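PDB 7BYS: galactan 1,3-beta-galactosidase from Phanerochaete chrysosporium, which probably hydrolyses beta-1,3-galactan as an exo-acting family 43 glycoside hydrolase and carries a carbohydrate-binding module that holds calcium. Local coordinates for residues T72-K84 with M96-M109. Sequence-based numbering, arbitrary orientation.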
loop_
_atom_site.group_PDB
_atom_site.type_symbol
_atom_site.label_atom_id
_atom_site.label_comp_id
_atom_site.label_asym_id
_atom_site.label_seq_id
_atom_site.Cartn_x
_atom_site.Cartn_y
_atom_site.Cartn_z
ATOM N N THR A 72 24.831 -2.690 -16.252
ATOM C CA THR A 72 23.754 -3.600 -16.621
ATOM C C THR A 72 22.432 -2.867 -16.492
ATOM O O THR A 72 22.371 -1.722 -16.036
ATOM C CB THR A 72 23.709 -4.816 -15.693
ATOM O OG1 THR A 72 23.230 -4.399 -14.402
ATOM C CG2 THR A 72 25.082 -5.456 -15.564
ATOM N N MET A 73 21.357 -3.566 -16.851
ATOM C CA MET A 73 20.021 -3.018 -16.674
ATOM C C MET A 73 19.576 -2.996 -15.217
ATOM O O MET A 73 18.490 -2.480 -14.939
ATOM C CB MET A 73 19.016 -3.813 -17.506
ATOM C CG MET A 73 19.171 -3.628 -19.000
ATOM S SD MET A 73 17.653 -3.014 -19.746
ATOM C CE MET A 73 17.478 -1.471 -18.867
ATOM N N ILE A 74 20.376 -3.525 -14.289
ATOM C CA ILE A 74 20.117 -3.340 -12.865
ATOM C C ILE A 74 21.181 -2.454 -12.228
ATOM O O ILE A 74 21.545 -2.640 -11.063
ATOM C CB ILE A 74 19.917 -4.666 -12.101
ATOM C CG1 ILE A 74 21.181 -5.539 -12.111
ATOM C CG2 ILE A 74 18.698 -5.424 -12.656
ATOM C CD1 ILE A 74 21.196 -6.543 -10.971
ATOM N N SER A 75 21.665 -1.466 -12.982
ATOM C CA SER A 75 22.526 -0.441 -12.410
ATOM C C SER A 75 21.706 0.546 -11.572
ATOM O O SER A 75 20.471 0.554 -11.592
ATOM C CB SER A 75 23.221 0.341 -13.524
ATOM O OG SER A 75 22.317 1.238 -14.142
ATOM N N THR A 76 22.415 1.405 -10.824
ATOM C CA THR A 76 21.740 2.428 -10.025
ATOM C C THR A 76 21.143 3.542 -10.867
ATOM O O THR A 76 20.551 4.468 -10.300
ATOM C CB THR A 76 22.686 3.041 -8.989
ATOM O OG1 THR A 76 23.842 3.576 -9.649
ATOM C CG2 THR A 76 23.115 2.012 -7.990
ATOM N N SER A 77 21.290 3.491 -12.185
ATOM C CA SER A 77 20.634 4.430 -13.086
ATOM C C SER A 77 19.409 3.828 -13.763
ATOM O O SER A 77 18.785 4.490 -14.599
ATOM C CB SER A 77 21.622 4.927 -14.144
ATOM O OG SER A 77 22.811 5.390 -13.537
ATOM N N ASN A 78 19.041 2.597 -13.413
ATOM C CA ASN A 78 17.911 1.912 -14.022
ATOM C C ASN A 78 16.792 1.737 -13.001
ATOM O O ASN A 78 16.937 2.077 -11.824
ATOM C CB ASN A 78 18.352 0.562 -14.580
ATOM C CG ASN A 78 19.104 0.696 -15.881
ATOM O OD1 ASN A 78 20.325 0.576 -15.922
ATOM N ND2 ASN A 78 18.376 0.947 -16.955
ATOM N N VAL A 79 15.682 1.177 -13.474
ATOM C CA VAL A 79 14.469 0.989 -12.684
ATOM C C VAL A 79 14.301 -0.496 -12.373
ATOM O O VAL A 79 14.375 -1.342 -13.273
ATOM C CB VAL A 79 13.245 1.530 -13.436
ATOM C CG1 VAL A 79 11.964 1.105 -12.745
ATOM C CG2 VAL A 79 13.323 3.054 -13.553
ATOM N N VAL A 80 14.091 -0.811 -11.096
ATOM C CA VAL A 80 13.744 -2.160 -10.653
ATOM C C VAL A 80 12.534 -2.001 -9.751
ATOM O O VAL A 80 12.644 -1.404 -8.672
ATOM C CB VAL A 80 14.893 -2.835 -9.892
ATOM C CG1 VAL A 80 14.399 -4.118 -9.222
ATOM C CG2 VAL A 80 16.056 -3.139 -10.828
ATOM N N GLU A 81 11.375 -2.509 -10.192
ATOM C CA GLU A 81 10.128 -2.242 -9.490
ATOM C C GLU A 81 9.335 -3.518 -9.265
ATOM O O GLU A 81 9.426 -4.476 -10.039
ATOM C CB GLU A 81 9.251 -1.225 -10.240
ATOM C CG GLU A 81 9.784 0.214 -10.099
ATOM C CD GLU A 81 9.036 1.235 -10.934
ATOM O OE1 GLU A 81 8.113 0.860 -11.680
ATOM O OE2 GLU A 81 9.381 2.432 -10.850
ATOM N N ARG A 82 8.538 -3.494 -8.202
ATOM C CA ARG A 82 7.544 -4.517 -7.911
ATOM C C ARG A 82 8.108 -5.947 -7.923
ATOM O O ARG A 82 7.605 -6.811 -8.630
ATOM C CB ARG A 82 6.337 -4.389 -8.832
ATOM C CG ARG A 82 5.604 -3.057 -8.635
ATOM C CD ARG A 82 4.429 -2.872 -9.593
ATOM N NE ARG A 82 3.808 -1.557 -9.399
ATOM C CZ ARG A 82 2.963 -1.251 -8.417
ATOM N NH1 ARG A 82 2.571 -2.163 -7.537
ATOM N NH2 ARG A 82 2.480 -0.018 -8.339
ATOM N N PRO A 83 9.154 -6.212 -7.135
ATOM C CA PRO A 83 9.697 -7.572 -7.086
ATOM C C PRO A 83 8.663 -8.558 -6.554
ATOM O O PRO A 83 7.805 -8.219 -5.740
ATOM C CB PRO A 83 10.872 -7.441 -6.112
ATOM C CG PRO A 83 10.434 -6.328 -5.176
ATOM C CD PRO A 83 9.725 -5.351 -6.079
ATOM N N LYS A 84 8.761 -9.796 -7.030
ATOM C CA LYS A 84 7.882 -10.889 -6.624
ATOM C C LYS A 84 8.760 -12.132 -6.592
ATOM O O LYS A 84 9.648 -12.271 -7.435
ATOM C CB LYS A 84 6.748 -11.093 -7.663
ATOM C CG LYS A 84 5.886 -9.848 -7.939
ATOM C CD LYS A 84 4.941 -9.523 -6.793
ATOM C CE LYS A 84 4.367 -8.117 -6.967
ATOM N NZ LYS A 84 5.220 -7.052 -6.310
ATOM N N MET A 96 12.931 -14.747 -8.470
ATOM C CA MET A 96 12.438 -13.383 -8.367
ATOM C C MET A 96 12.177 -12.828 -9.759
ATOM O O MET A 96 13.035 -12.932 -10.642
ATOM C CB MET A 96 13.462 -12.500 -7.651
ATOM C CG MET A 96 13.028 -11.045 -7.514
ATOM S SD MET A 96 14.375 -10.007 -6.884
ATOM C CE MET A 96 14.628 -10.699 -5.243
ATOM N N TRP A 97 11.002 -12.230 -9.954
ATOM C CA TRP A 97 10.711 -11.439 -11.145
ATOM C C TRP A 97 10.494 -9.986 -10.738
ATOM O O TRP A 97 10.088 -9.689 -9.605
ATOM C CB TRP A 97 9.449 -11.941 -11.870
ATOM C CG TRP A 97 9.638 -13.245 -12.581
ATOM C CD1 TRP A 97 10.042 -14.422 -12.028
ATOM C CD2 TRP A 97 9.426 -13.499 -13.975
ATOM N NE1 TRP A 97 10.113 -15.398 -12.999
ATOM C CE2 TRP A 97 9.726 -14.859 -14.199
ATOM C CE3 TRP A 97 9.026 -12.708 -15.060
ATOM C CZ2 TRP A 97 9.642 -15.446 -15.470
ATOM C CZ3 TRP A 97 8.936 -13.294 -16.323
ATOM C CH2 TRP A 97 9.239 -14.650 -16.513
ATOM N N PHE A 98 10.791 -9.072 -11.656
ATOM C CA PHE A 98 10.576 -7.659 -11.383
ATOM C C PHE A 98 10.392 -6.912 -12.693
ATOM O O PHE A 98 10.763 -7.393 -13.764
ATOM C CB PHE A 98 11.713 -7.054 -10.543
ATOM C CG PHE A 98 13.099 -7.274 -11.111
ATOM C CD1 PHE A 98 13.839 -8.395 -10.758
ATOM C CD2 PHE A 98 13.663 -6.344 -11.967
ATOM C CE1 PHE A 98 15.128 -8.585 -11.250
ATOM C CE2 PHE A 98 14.957 -6.532 -12.468
ATOM C CZ PHE A 98 15.680 -7.654 -12.114
ATOM N N HIS A 99 9.813 -5.718 -12.593
ATOM C CA HIS A 99 9.742 -4.804 -13.724
ATOM C C HIS A 99 11.120 -4.172 -13.882
ATOM O O HIS A 99 11.632 -3.547 -12.942
ATOM C CB HIS A 99 8.673 -3.748 -13.443
ATOM C CG HIS A 99 8.618 -2.627 -14.441
ATOM N ND1 HIS A 99 7.882 -1.487 -14.202
ATOM C CD2 HIS A 99 9.165 -2.470 -15.672
ATOM C CE1 HIS A 99 7.993 -0.666 -15.232
ATOM N NE2 HIS A 99 8.771 -1.235 -16.136
ATOM N N SER A 100 11.729 -4.378 -15.046
ATOM C CA SER A 100 13.059 -3.873 -15.355
ATOM C C SER A 100 12.908 -2.785 -16.412
ATOM O O SER A 100 12.280 -3.010 -17.453
ATOM C CB SER A 100 13.914 -5.034 -15.861
ATOM O OG SER A 100 15.177 -4.591 -16.334
ATOM N N ASP A 101 13.437 -1.594 -16.139
ATOM C CA ASP A 101 13.209 -0.514 -17.089
ATOM C C ASP A 101 14.347 0.497 -17.054
ATOM O O ASP A 101 15.236 0.451 -16.193
ATOM C CB ASP A 101 11.853 0.174 -16.852
ATOM C CG ASP A 101 11.068 0.380 -18.142
ATOM O OD1 ASP A 101 11.679 0.853 -19.132
ATOM O OD2 ASP A 101 9.860 0.051 -18.181
ATOM N N SER A 102 14.314 1.390 -18.043
ATOM C CA SER A 102 15.085 2.622 -18.055
ATOM C C SER A 102 14.326 3.703 -17.290
ATOM O O SER A 102 13.138 3.568 -16.990
ATOM C CB SER A 102 15.342 3.063 -19.499
ATOM O OG SER A 102 14.126 3.274 -20.192
ATOM N N SER A 103 15.024 4.801 -16.973
ATOM C CA SER A 103 14.412 5.846 -16.161
ATOM C C SER A 103 13.234 6.515 -16.865
ATOM O O SER A 103 12.377 7.093 -16.193
ATOM C CB SER A 103 15.452 6.894 -15.762
ATOM O OG SER A 103 16.049 7.467 -16.913
ATOM N N ASN A 104 13.169 6.460 -18.196
ATOM C CA ASN A 104 12.034 7.010 -18.929
ATOM C C ASN A 104 10.937 5.983 -19.196
ATOM O O ASN A 104 9.981 6.286 -19.918
ATOM C CB ASN A 104 12.491 7.703 -20.227
ATOM C CG ASN A 104 13.054 6.742 -21.262
ATOM O OD1 ASN A 104 13.010 5.521 -21.105
ATOM N ND2 ASN A 104 13.591 7.301 -22.343
ATOM N N TYR A 105 11.062 4.773 -18.637
ATOM C CA TYR A 105 10.081 3.697 -18.794
ATOM C C TYR A 105 9.877 3.281 -20.251
ATOM O O TYR A 105 8.826 2.739 -20.614
ATOM C CB TYR A 105 8.756 4.027 -18.098
ATOM C CG TYR A 105 8.914 4.109 -16.605
ATOM C CD1 TYR A 105 8.828 2.965 -15.820
ATOM C CD2 TYR A 105 9.177 5.317 -15.978
ATOM C CE1 TYR A 105 8.976 3.025 -14.453
ATOM C CE2 TYR A 105 9.334 5.387 -14.608
ATOM C CZ TYR A 105 9.231 4.235 -13.848
ATOM O OH TYR A 105 9.391 4.305 -12.483
ATOM N N GLY A 106 10.876 3.504 -21.103
ATOM C CA GLY A 106 10.771 3.141 -22.498
ATOM C C GLY A 106 11.191 1.734 -22.846
ATOM O O GLY A 106 10.918 1.286 -23.961
ATOM N N ALA A 107 11.853 1.023 -21.929
ATOM C CA ALA A 107 12.365 -0.318 -22.200
ATOM C C ALA A 107 11.328 -1.414 -21.965
ATOM O O ALA A 107 11.303 -2.398 -22.712
ATOM C CB ALA A 107 13.614 -0.587 -21.355
ATOM N N ALA A 108 10.486 -1.265 -20.937
ATOM C CA ALA A 108 9.330 -2.136 -20.691
ATOM C C ALA A 108 9.685 -3.626 -20.719
ATOM O O ALA A 108 9.173 -4.394 -21.529
ATOM C CB ALA A 108 8.191 -1.817 -21.660
ATOM N N MET A 109 10.553 -4.024 -19.790
ATOM C CA MET A 109 10.999 -5.405 -19.693
ATOM C C MET A 109 10.683 -5.996 -18.323
ATOM O O MET A 109 10.275 -5.296 -17.390
ATOM C CB MET A 109 12.503 -5.501 -19.966
ATOM C CG MET A 109 12.868 -5.117 -21.383
ATOM S SD MET A 109 14.645 -4.926 -21.594
ATOM C CE MET A 109 14.755 -4.637 -23.360
HETATM O O HOH W 1 16.103 -3.375 -14.161
HETATM O O HOH W 2 17.850 4.582 -17.308
HETATM O O HOH W 3 6.294 -1.252 -12.015
#
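E81 and H99 face each other as a hydrogen-bonded pair of the antiparallel hairpin 79-88/93-101, within one four-stranded sheet of the glycoside hydrolase family 43 domain, a five-bladed beta-propeller. Their side chains run side by side, yet the carboxylate stands nearly upright to the imidazole, the planes 81° apart, and a water joins OE1 of E81 to ND1 of H99. With CG beside its backbone N (chi1 -75°) and an extended chain beyond, E81 carries OE2 to the edge of the Y105 ring, where the phenol OH donates a very short 2.5 Å bond to OE2. V79, branched and apolar, fills the same face, its CG1 3.9 Å from CE1 of Y105.

On its other nitrogen, H99 donates from NE2, nearly in its ring plane, to the anti lone pair of D101 OD2, at 2.6 Å. D101 OD1 meanwhile takes three backbone N-H groups, from S102, A107 and A108, tying the turn that carries Y105 to the strand. An asparagine here, with one acceptor oxygen instead of two, would probably leave either the H99 N-H or the three backbone N-H groups facing an NH2, and the imidazole freer to turn.

V80 turns to the other face, where the F98 ring comes to it, CG of F98 lying between its own backbone N and carbonyl carbon (chi1 53°). CD2 of F98 lies 3.6 Å from CG1 of V80, and I74 and Y124 add to this apolar cluster. Between E81 and K84 a beta bulge shifts the register; R82 there bonds through NH1 to the carbonyl O of N243, near D137 and Q242, which also bind galactose.

E81 and R82 bind galactose in this enzyme, so the chain of contacts D101-H99-water-E81, with Y105, is consistent with a second shell that orients a sugar-binding carboxylate.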